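Side-chain contacts in OxyA protein (Actinoplanes teichomyceticus, PDB 5HH3), which is a haem-dependent cytochrome P450 monooxygenase that probably catalyses phenolic coupling of a peptide precursor during glycopeptide antibiotic biosynthesis: residues D241-F246 and E355-T360; L247-W252 and L282-K287. All blocks are in the same frame, centred on the assembly; numbering follows the deposited sequence. Where two conformers were deposited one is given.

In the fold
Interactions 1 and 2 sit side by side in the buried core of the P450 fold, with centres about 9 Å apart, and they share helix 225-256, the I-helix that passes over the haem. Along the chain 241-246 runs straight into 247-252; 282-287 and then 355-360 follow, so interaction 2 is nested inside the loop that interaction 1 closes. The two contacts also touch: R245 NH1 probably donates a hydrogen bond to T284 O (2.8 Å), and Q242 NE2 one to D285 OD2 (2.9 Å). Q242, V243 and F358 from the first and T284 and D285 from the second line the haem pocket, so I-helix packing and haem environment draw on shared residues.

Interaction 1: D241-F246 and E355-T360; sequences DQVARF and ELVFRT. With HEM (protoporphyrin IX containing Fe), chain G; ACT (acetate ion), chain O.
F246 lays its ring over F358 in a face-to-face stack, with centroids 3.9 Å apart and planes tilted by 20°. The rings are shifted, placing F246 CD1 above the middle of the F358 ring, and the closest atoms, F246 CD1 and F358 CE1, are 3.4 Å apart. A chi1 of -172° swings the F246 ring away from its own backbone N and out to the neighbouring helix. F358 meets the haem in turn, its edge facing the CMC methyl at 3.7 Å from CZ. Beside the stack V243 divides its methyls: CG1 packs on V357 CG1 at 3.7 Å, while CG2 lies against the haem vinyl atom CAB.

One residue earlier, the Q242 chain bends at chi2 and lowers its carboxamide onto pyrrole C of the haem, NE2 lying 3.5 Å from C4C. The same NE2 donates a 3.0 Å hydrogen bond to the water on the iron, so the amide contacts both porphyrin and sixth ligand. D241 and Q242 fall at the I-helix positions where many P450s carry an acid and a threonine; here the second is a glutamine. R245, one turn on, forms a salt bridge with D241, NE donating to OD2 (2.8 Å). OD2 lies in the guanidinium plane, whereas NE approaches from above the carboxylate plane. R245 NH2 bonds an acetate ion, probably from the crystallisation liquor, at the guanidinium edge.

The two helix segments run nearly parallel, at 24°, as the I-helix and the helix following the haem-ligating C348 loop. Helix 142-159 packs on A244, helix 274-282 receives F246 through V278 and I279, and helix 112-136 borders L356 and T360.

Interaction 2: L247-W252 and L282-K287; sequences LAAGAW and LTTDEK. With HEM (protoporphyrin IX containing Fe), chain G.
L282 presses its CD1 methyl against the backbone of the I-helix where A249 is followed by G250, 3.7 Å from G250 N and 3.8 Å from A249 C. Glycine presents no side chain here, so the methyl meets main chain directly, and it also touches A249 CB at 4.0 Å. An extended chi2 (-177°) places CD1 at the far end of the leucine, carrying it across to the helix. F246 and L253, one turn to either side on the same helix, also border L282.

The next point of touch is slighter: T284 CG2 reaches A249 CB at 4.0 Å. With its OG1 lying between the backbone N and the carbonyl carbon (chi1 52°), T284 turns the methyl to the helix and the hydroxyl to the haem vinyl, OG1 being 3.6 Å from CBC.

L282 closes the K helix of the P450 fold, whose ExxR motif ends at R280. T283 then leaves helical geometry with a positive phi, and its OG1 is hydrogen-bonded to the R280 carbonyl and to N318 ND2 at the turn, after which T284 points toward the I-helix.

Beyond T284 the segment parts from the helix. D285, partly exposed, marks this looser side: it places its carboxylate over the haem face that carries the water, OD2 lying 3.7 Å from CHD. E286 next to it is buried, paired with R22 in a salt bridge and bonded to the backbone N of F388, a residue that also packs on A249 and W252.

Interaction 1: D241-F246 and E355-T360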
loop_
_atom_site.group_PDB
_atom_site.type_symbol
_atom_site.label_atom_id
_atom_site.label_comp_id
_atom_site.label_asym_id
_atom_site.label_seq_id
_atom_site.Cartn_x
_atom_site.Cartn_y
_atom_site.Cartn_z
ATOM N N ASP B 241 10.499 -9.419 16.736
ATOM C CA ASP B 241 11.051 -9.139 15.401
ATOM C C ASP B 241 12.116 -8.053 15.419
ATOM O O ASP B 241 13.213 -8.254 14.864
ATOM C CB ASP B 241 9.951 -8.759 14.394
ATOM C CG ASP B 241 10.486 -8.629 12.981
ATOM O OD1 ASP B 241 10.623 -9.661 12.317
ATOM O OD2 ASP B 241 10.802 -7.503 12.545
ATOM N N GLN B 242 11.795 -6.939 16.074
ATOM C CA GLN B 242 12.724 -5.818 16.255
ATOM C C GLN B 242 14.016 -6.275 16.941
ATOM O O GLN B 242 15.115 -5.944 16.494
ATOM C CB GLN B 242 12.094 -4.695 17.085
ATOM C CG GLN B 242 10.983 -3.902 16.410
ATOM C CD GLN B 242 11.461 -2.588 15.792
ATOM O OE1 GLN B 242 12.602 -2.455 15.272
ATOM N NE2 GLN B 242 10.585 -1.603 15.826
ATOM N N VAL B 243 13.865 -7.060 18.008
ATOM C CA VAL B 243 15.003 -7.514 18.783
ATOM C C VAL B 243 15.847 -8.513 17.981
ATOM O O VAL B 243 17.056 -8.408 17.976
ATOM C CB VAL B 243 14.568 -8.124 20.124
ATOM C CG1 VAL B 243 15.727 -8.838 20.826
ATOM C CG2 VAL B 243 13.966 -7.034 21.015
ATOM N N ALA B 244 15.205 -9.487 17.339
ATOM C CA ALA B 244 15.913 -10.460 16.515
ATOM C C ALA B 244 16.693 -9.809 15.376
ATOM O O ALA B 244 17.865 -10.157 15.147
ATOM C CB ALA B 244 14.954 -11.496 15.961
ATOM N N ARG B 245 16.068 -8.857 14.671
ATOM C CA ARG B 245 16.729 -8.185 13.550
ATOM C C ARG B 245 17.934 -7.377 13.994
ATOM O O ARG B 245 18.965 -7.385 13.321
ATOM C CB ARG B 245 15.751 -7.311 12.746
ATOM C CG ARG B 245 14.806 -8.144 11.870
ATOM C CD ARG B 245 13.911 -7.301 10.961
ATOM N NE ARG B 245 13.163 -6.284 11.678
ATOM C CZ ARG B 245 13.514 -5.012 11.857
ATOM N NH1 ARG B 245 14.662 -4.486 11.384
ATOM N NH2 ARG B 245 12.699 -4.242 12.559
ATOM N N PHE B 246 17.808 -6.687 15.125
ATOM C CA PHE B 246 18.926 -5.949 15.709
ATOM C C PHE B 246 20.110 -6.849 16.121
ATOM O O PHE B 246 21.254 -6.508 15.869
ATOM C CB PHE B 246 18.465 -5.145 16.913
ATOM C CG PHE B 246 19.512 -4.230 17.446
ATOM C CD1 PHE B 246 20.441 -4.681 18.378
ATOM C CD2 PHE B 246 19.590 -2.915 16.998
ATOM C CE1 PHE B 246 21.423 -3.839 18.858
ATOM C CE2 PHE B 246 20.589 -2.072 17.453
ATOM C CZ PHE B 246 21.484 -2.520 18.405
ATOM N N GLU B 355 16.914 -2.628 25.117
ATOM C CA GLU B 355 18.278 -2.298 25.530
ATOM C C GLU B 355 18.876 -3.287 26.505
ATOM O O GLU B 355 20.072 -3.560 26.423
ATOM C CB GLU B 355 18.374 -0.887 26.109
ATOM C CG GLU B 355 18.219 0.189 25.040
ATOM C CD GLU B 355 18.303 1.604 25.586
ATOM O OE1 GLU B 355 18.576 2.535 24.805
ATOM O OE2 GLU B 355 18.064 1.811 26.789
ATOM N N LEU B 356 18.067 -3.797 27.432
ATOM C CA LEU B 356 18.504 -4.836 28.378
ATOM C C LEU B 356 18.958 -6.110 27.652
ATOM O O LEU B 356 19.991 -6.691 27.989
ATOM C CB LEU B 356 17.377 -5.185 29.360
ATOM C CG LEU B 356 17.630 -6.367 30.298
ATOM C CD1 LEU B 356 18.850 -6.072 31.176
ATOM C CD2 LEU B 356 16.413 -6.679 31.156
ATOM N N VAL B 357 18.170 -6.537 26.670
ATOM C CA VAL B 357 18.525 -7.684 25.845
ATOM C C VAL B 357 19.848 -7.432 25.084
ATOM O O VAL B 357 20.703 -8.288 25.075
ATOM C CB VAL B 357 17.381 -8.090 24.885
ATOM C CG1 VAL B 357 17.836 -9.163 23.896
ATOM C CG2 VAL B 357 16.194 -8.608 25.686
ATOM N N PHE B 358 20.011 -6.248 24.499
ATOM C CA PHE B 358 21.194 -5.949 23.700
ATOM C C PHE B 358 22.426 -5.806 24.573
ATOM O O PHE B 358 23.486 -6.327 24.220
ATOM C CB PHE B 358 21.036 -4.670 22.880
ATOM C CG PHE B 358 19.821 -4.633 21.976
ATOM C CD1 PHE B 358 19.242 -5.786 21.466
ATOM C CD2 PHE B 358 19.267 -3.398 21.621
ATOM C CE1 PHE B 358 18.123 -5.699 20.613
ATOM C CE2 PHE B 358 18.162 -3.312 20.783
ATOM C CZ PHE B 358 17.595 -4.458 20.273
ATOM N N ARG B 359 22.259 -5.102 25.701
ATOM C CA ARG B 359 23.323 -4.861 26.690
ATOM C C ARG B 359 23.863 -6.170 27.258
ATOM O O ARG B 359 25.007 -6.238 27.674
ATOM C CB ARG B 359 22.810 -3.963 27.845
ATOM C CG ARG B 359 23.623 -3.997 29.143
ATOM C CD ARG B 359 23.231 -2.879 30.103
ATOM N NE ARG B 359 21.889 -2.391 29.838
ATOM C CZ ARG B 359 20.831 -2.642 30.602
ATOM N NH1 ARG B 359 20.950 -3.374 31.695
ATOM N NH2 ARG B 359 19.659 -2.154 30.258
ATOM N N THR B 360 23.013 -7.194 27.295
ATOM C CA THR B 360 23.355 -8.496 27.835
ATOM C C THR B 360 23.890 -9.414 26.752
ATOM O O THR B 360 24.947 -10.021 26.929
ATOM C CB THR B 360 22.122 -9.148 28.514
ATOM O OG1 THR B 360 21.604 -8.243 29.502
ATOM C CG2 THR B 360 22.499 -10.456 29.203
HETATM C CHA HEM G . 7.266 2.284 19.034
HETATM C CHB HEM G . 7.242 -1.795 21.661
HETATM C CHC HEM G . 11.812 -2.696 20.251
HETATM C CHD HEM G . 11.827 1.403 17.714
HETATM C C1A HEM G . 6.870 1.240 19.836
HETATM C C2A HEM G . 5.550 1.080 20.342
HETATM C C3A HEM G . 5.545 -0.058 21.090
HETATM C C4A HEM G . 6.855 -0.613 21.046
HETATM C CMA HEM G . 4.363 -0.650 21.816
HETATM C CAA HEM G . 4.384 2.018 20.102
HETATM C CBA HEM G . 4.397 3.104 21.177
HETATM C CGA HEM G . 3.293 4.139 21.038
HETATM O O1A HEM G . 2.720 4.367 19.944
HETATM O O2A HEM G . 2.947 4.809 22.048
HETATM C C1B HEM G . 8.494 -2.421 21.502
HETATM C C2B HEM G . 8.858 -3.674 22.104
HETATM C C3B HEM G . 10.151 -3.945 21.713
HETATM C C4B HEM G . 10.554 -2.801 20.851
HETATM C CMB HEM G . 7.993 -4.532 23.002
HETATM C CAB HEM G . 11.064 -5.067 22.052
HETATM C CBB HEM G . 10.859 -6.032 22.953
HETATM C C1C HEM G . 12.242 -1.674 19.415
HETATM C C2C HEM G . 13.513 -1.591 18.807
HETATM C C3C HEM G . 13.519 -0.403 18.062
HETATM C C4C HEM G . 12.234 0.214 18.254
HETATM C CMC HEM G . 14.633 -2.608 18.930
HETATM C CAC HEM G . 14.594 0.199 17.233
HETATM C CBC HEM G . 15.833 -0.261 17.078
HETATM C C1D HEM G . 10.552 1.938 17.896
HETATM C C2D HEM G . 10.170 3.202 17.230
HETATM C C3D HEM G . 8.903 3.453 17.590
HETATM C C4D HEM G . 8.528 2.330 18.476
HETATM C CMD HEM G . 10.976 4.086 16.304
HETATM C CAD HEM G . 8.082 4.656 17.147
HETATM C CBD HEM G . 7.383 4.488 15.789
HETATM C CGD HEM G . 6.586 5.750 15.422
HETATM O O1D HEM G . 5.903 5.827 14.385
HETATM O O2D HEM G . 6.575 6.773 16.120
HETATM N NA HEM G . 7.665 0.205 20.288
HETATM N NB HEM G . 9.533 -1.947 20.807
HETATM N NC HEM G . 11.507 -0.564 19.107
HETATM N ND HEM G . 9.548 1.468 18.662
HETATM FE FE HEM G . 9.541 -0.159 19.698
HETATM C C ACT O . 8.609 -4.573 13.167
HETATM O O ACT O . 7.685 -5.413 13.239
HETATM O OXT ACT O . 9.808 -4.899 13.313
HETATM C CH3 ACT O . 8.262 -3.136 12.900
HETATM O O HOH W 1 8.633 -1.158 18.086
#

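Interaction 2: L247-W252 and L282-K287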
loop_
_atom_site.group_PDB
_atom_site.type_symbol
_atom_site.label_atom_id
_atom_site.label_comp_id
_atom_site.label_asym_id
_atom_site.label_seq_id
_atom_site.Cartn_x
_atom_site.Cartn_y
_atom_site.Cartn_z
ATOM N N LEU B 247 19.822 -7.958 16.801
ATOM C CA LEU B 247 20.874 -8.878 17.242
ATOM C C LEU B 247 21.601 -9.512 16.048
ATOM O O LEU B 247 22.814 -9.683 16.091
ATOM C CB LEU B 247 20.309 -9.965 18.168
ATOM C CG LEU B 247 19.851 -9.518 19.560
ATOM C CD1 LEU B 247 19.215 -10.692 20.299
ATOM C CD2 LEU B 247 20.998 -8.926 20.360
ATOM N N ALA B 248 20.865 -9.821 14.977
ATOM C CA ALA B 248 21.486 -10.325 13.743
ATOM C C ALA B 248 22.397 -9.259 13.125
ATOM O O ALA B 248 23.522 -9.573 12.749
ATOM C CB ALA B 248 20.439 -10.807 12.741
ATOM N N ALA B 249 21.933 -8.010 13.055
ATOM C CA ALA B 249 22.771 -6.924 12.523
ATOM C C ALA B 249 23.959 -6.601 13.438
ATOM O O ALA B 249 25.044 -6.256 12.953
ATOM C CB ALA B 249 21.954 -5.676 12.241
ATOM N N GLY B 250 23.755 -6.724 14.751
ATOM C CA GLY B 250 24.830 -6.592 15.720
ATOM C C GLY B 250 25.916 -7.638 15.565
ATOM O O GLY B 250 27.105 -7.299 15.559
ATOM N N ALA B 251 25.513 -8.911 15.448
ATOM C CA ALA B 251 26.459 -9.990 15.213
ATOM C C ALA B 251 27.268 -9.761 13.922
ATOM O O ALA B 251 28.472 -10.067 13.887
ATOM C CB ALA B 251 25.749 -11.340 15.170
ATOM N N TRP B 252 26.618 -9.229 12.881
ATOM C CA TRP B 252 27.298 -8.921 11.620
ATOM C C TRP B 252 28.342 -7.826 11.836
ATOM O O TRP B 252 29.479 -7.971 11.397
ATOM C CB TRP B 252 26.282 -8.525 10.543
ATOM C CG TRP B 252 26.841 -8.229 9.171
ATOM C CD1 TRP B 252 28.065 -8.580 8.680
ATOM C CD2 TRP B 252 26.162 -7.564 8.097
ATOM N NE1 TRP B 252 28.201 -8.152 7.386
ATOM C CE2 TRP B 252 27.048 -7.536 6.997
ATOM C CE3 TRP B 252 24.891 -6.985 7.960
ATOM C CZ2 TRP B 252 26.712 -6.947 5.777
ATOM C CZ3 TRP B 252 24.554 -6.397 6.748
ATOM C CH2 TRP B 252 25.461 -6.384 5.669
ATOM N N LEU B 282 23.609 1.273 13.594
ATOM C CA LEU B 282 22.782 0.258 12.936
ATOM C C LEU B 282 21.392 0.744 12.509
ATOM O O LEU B 282 20.924 0.368 11.428
ATOM C CB LEU B 282 22.629 -0.996 13.808
ATOM C CG LEU B 282 23.894 -1.821 14.048
ATOM C CD1 LEU B 282 23.555 -3.060 14.863
ATOM C CD2 LEU B 282 24.555 -2.203 12.734
ATOM N N THR B 283 20.738 1.515 13.382
ATOM C CA THR B 283 19.372 2.052 13.152
ATOM C C THR B 283 18.475 1.062 12.405
ATOM O O THR B 283 18.132 1.280 11.234
ATOM C CB THR B 283 19.419 3.429 12.421
ATOM O OG1 THR B 283 20.229 4.332 13.189
ATOM C CG2 THR B 283 18.013 4.021 12.266
ATOM N N THR B 284 18.115 -0.030 13.085
ATOM C CA THR B 284 17.445 -1.149 12.439
ATOM C C THR B 284 15.933 -0.928 12.209
ATOM O O THR B 284 15.311 -1.724 11.517
ATOM C CB THR B 284 17.679 -2.475 13.209
ATOM O OG1 THR B 284 17.340 -2.311 14.589
ATOM C CG2 THR B 284 19.144 -2.903 13.093
ATOM N N ASP B 285 15.375 0.141 12.768
ATOM C CA ASP B 285 14.041 0.640 12.382
ATOM C C ASP B 285 14.256 2.021 11.746
ATOM O O ASP B 285 14.391 3.023 12.441
ATOM C CB ASP B 285 13.127 0.710 13.612
ATOM C CG ASP B 285 11.620 0.718 13.257
ATOM O OD1 ASP B 285 11.259 0.582 12.061
ATOM O OD2 ASP B 285 10.794 0.832 14.195
ATOM N N GLU B 286 14.321 2.054 10.421
ATOM C CA GLU B 286 14.826 3.220 9.705
ATOM C C GLU B 286 13.893 4.431 9.632
ATOM O O GLU B 286 14.367 5.553 9.389
ATOM C CB GLU B 286 15.248 2.841 8.290
ATOM C CG GLU B 286 16.476 1.951 8.197
ATOM C CD GLU B 286 16.155 0.460 8.063
ATOM O OE1 GLU B 286 14.990 0.064 8.310
ATOM O OE2 GLU B 286 17.080 -0.327 7.718
ATOM N N LYS B 287 12.585 4.220 9.790
ATOM C CA LYS B 287 11.628 5.333 9.712
ATOM C C LYS B 287 10.416 5.121 10.614
ATOM O O LYS B 287 10.138 4.005 11.017
ATOM C CB LYS B 287 11.175 5.549 8.272
ATOM C CG LYS B 287 10.656 4.301 7.614
ATOM C CD LYS B 287 10.252 4.573 6.192
ATOM C CE LYS B 287 9.922 3.273 5.494
ATOM N NZ LYS B 287 8.672 2.683 6.057
HETATM C CHA HEM G . 7.266 2.284 19.034
HETATM C CHB HEM G . 7.242 -1.795 21.661
HETATM C CHC HEM G . 11.812 -2.696 20.251
HETATM C CHD HEM G . 11.827 1.403 17.714
HETATM C C1A HEM G . 6.870 1.240 19.836
HETATM C C2A HEM G . 5.550 1.080 20.342
HETATM C C3A HEM G . 5.545 -0.058 21.090
HETATM C C4A HEM G . 6.855 -0.613 21.046
HETATM C CMA HEM G . 4.363 -0.650 21.816
HETATM C CAA HEM G . 4.384 2.018 20.102
HETATM C CBA HEM G . 4.397 3.104 21.177
HETATM C CGA HEM G . 3.293 4.139 21.038
HETATM O O1A HEM G . 2.720 4.367 19.944
HETATM O O2A HEM G . 2.947 4.809 22.048
HETATM C C1B HEM G . 8.494 -2.421 21.502
HETATM C C2B HEM G . 8.858 -3.674 22.104
HETATM C C3B HEM G . 10.151 -3.945 21.713
HETATM C C4B HEM G . 10.554 -2.801 20.851
HETATM C CMB HEM G . 7.993 -4.532 23.002
HETATM C CAB HEM G . 11.064 -5.067 22.052
HETATM C CBB HEM G . 10.859 -6.032 22.953
HETATM C C1C HEM G . 12.242 -1.674 19.415
HETATM C C2C HEM G . 13.513 -1.591 18.807
HETATM C C3C HEM G . 13.519 -0.403 18.062
HETATM C C4C HEM G . 12.234 0.214 18.254
HETATM C CMC HEM G . 14.633 -2.608 18.930
HETATM C CAC HEM G . 14.594 0.199 17.233
HETATM C CBC HEM G . 15.833 -0.261 17.078
HETATM C C1D HEM G . 10.552 1.938 17.896
HETATM C C2D HEM G . 10.170 3.202 17.230
HETATM C C3D HEM G . 8.903 3.453 17.590
HETATM C C4D HEM G . 8.528 2.330 18.476
HETATM C CMD HEM G . 10.976 4.086 16.304
HETATM C CAD HEM G . 8.082 4.656 17.147
HETATM C CBD HEM G . 7.383 4.488 15.789
HETATM C CGD HEM G . 6.586 5.750 15.422
HETATM O O1D HEM G . 5.903 5.827 14.385
HETATM O O2D HEM G . 6.575 6.773 16.120
HETATM N NA HEM G . 7.665 0.205 20.288
HETATM N NB HEM G . 9.533 -1.947 20.807
HETATM N NC HEM G . 11.507 -0.564 19.107
HETATM N ND HEM G . 9.548 1.468 18.662
HETATM FE FE HEM G . 9.541 -0.159 19.698
HETATM O O HOH W 1 8.633 -1.158 18.086
#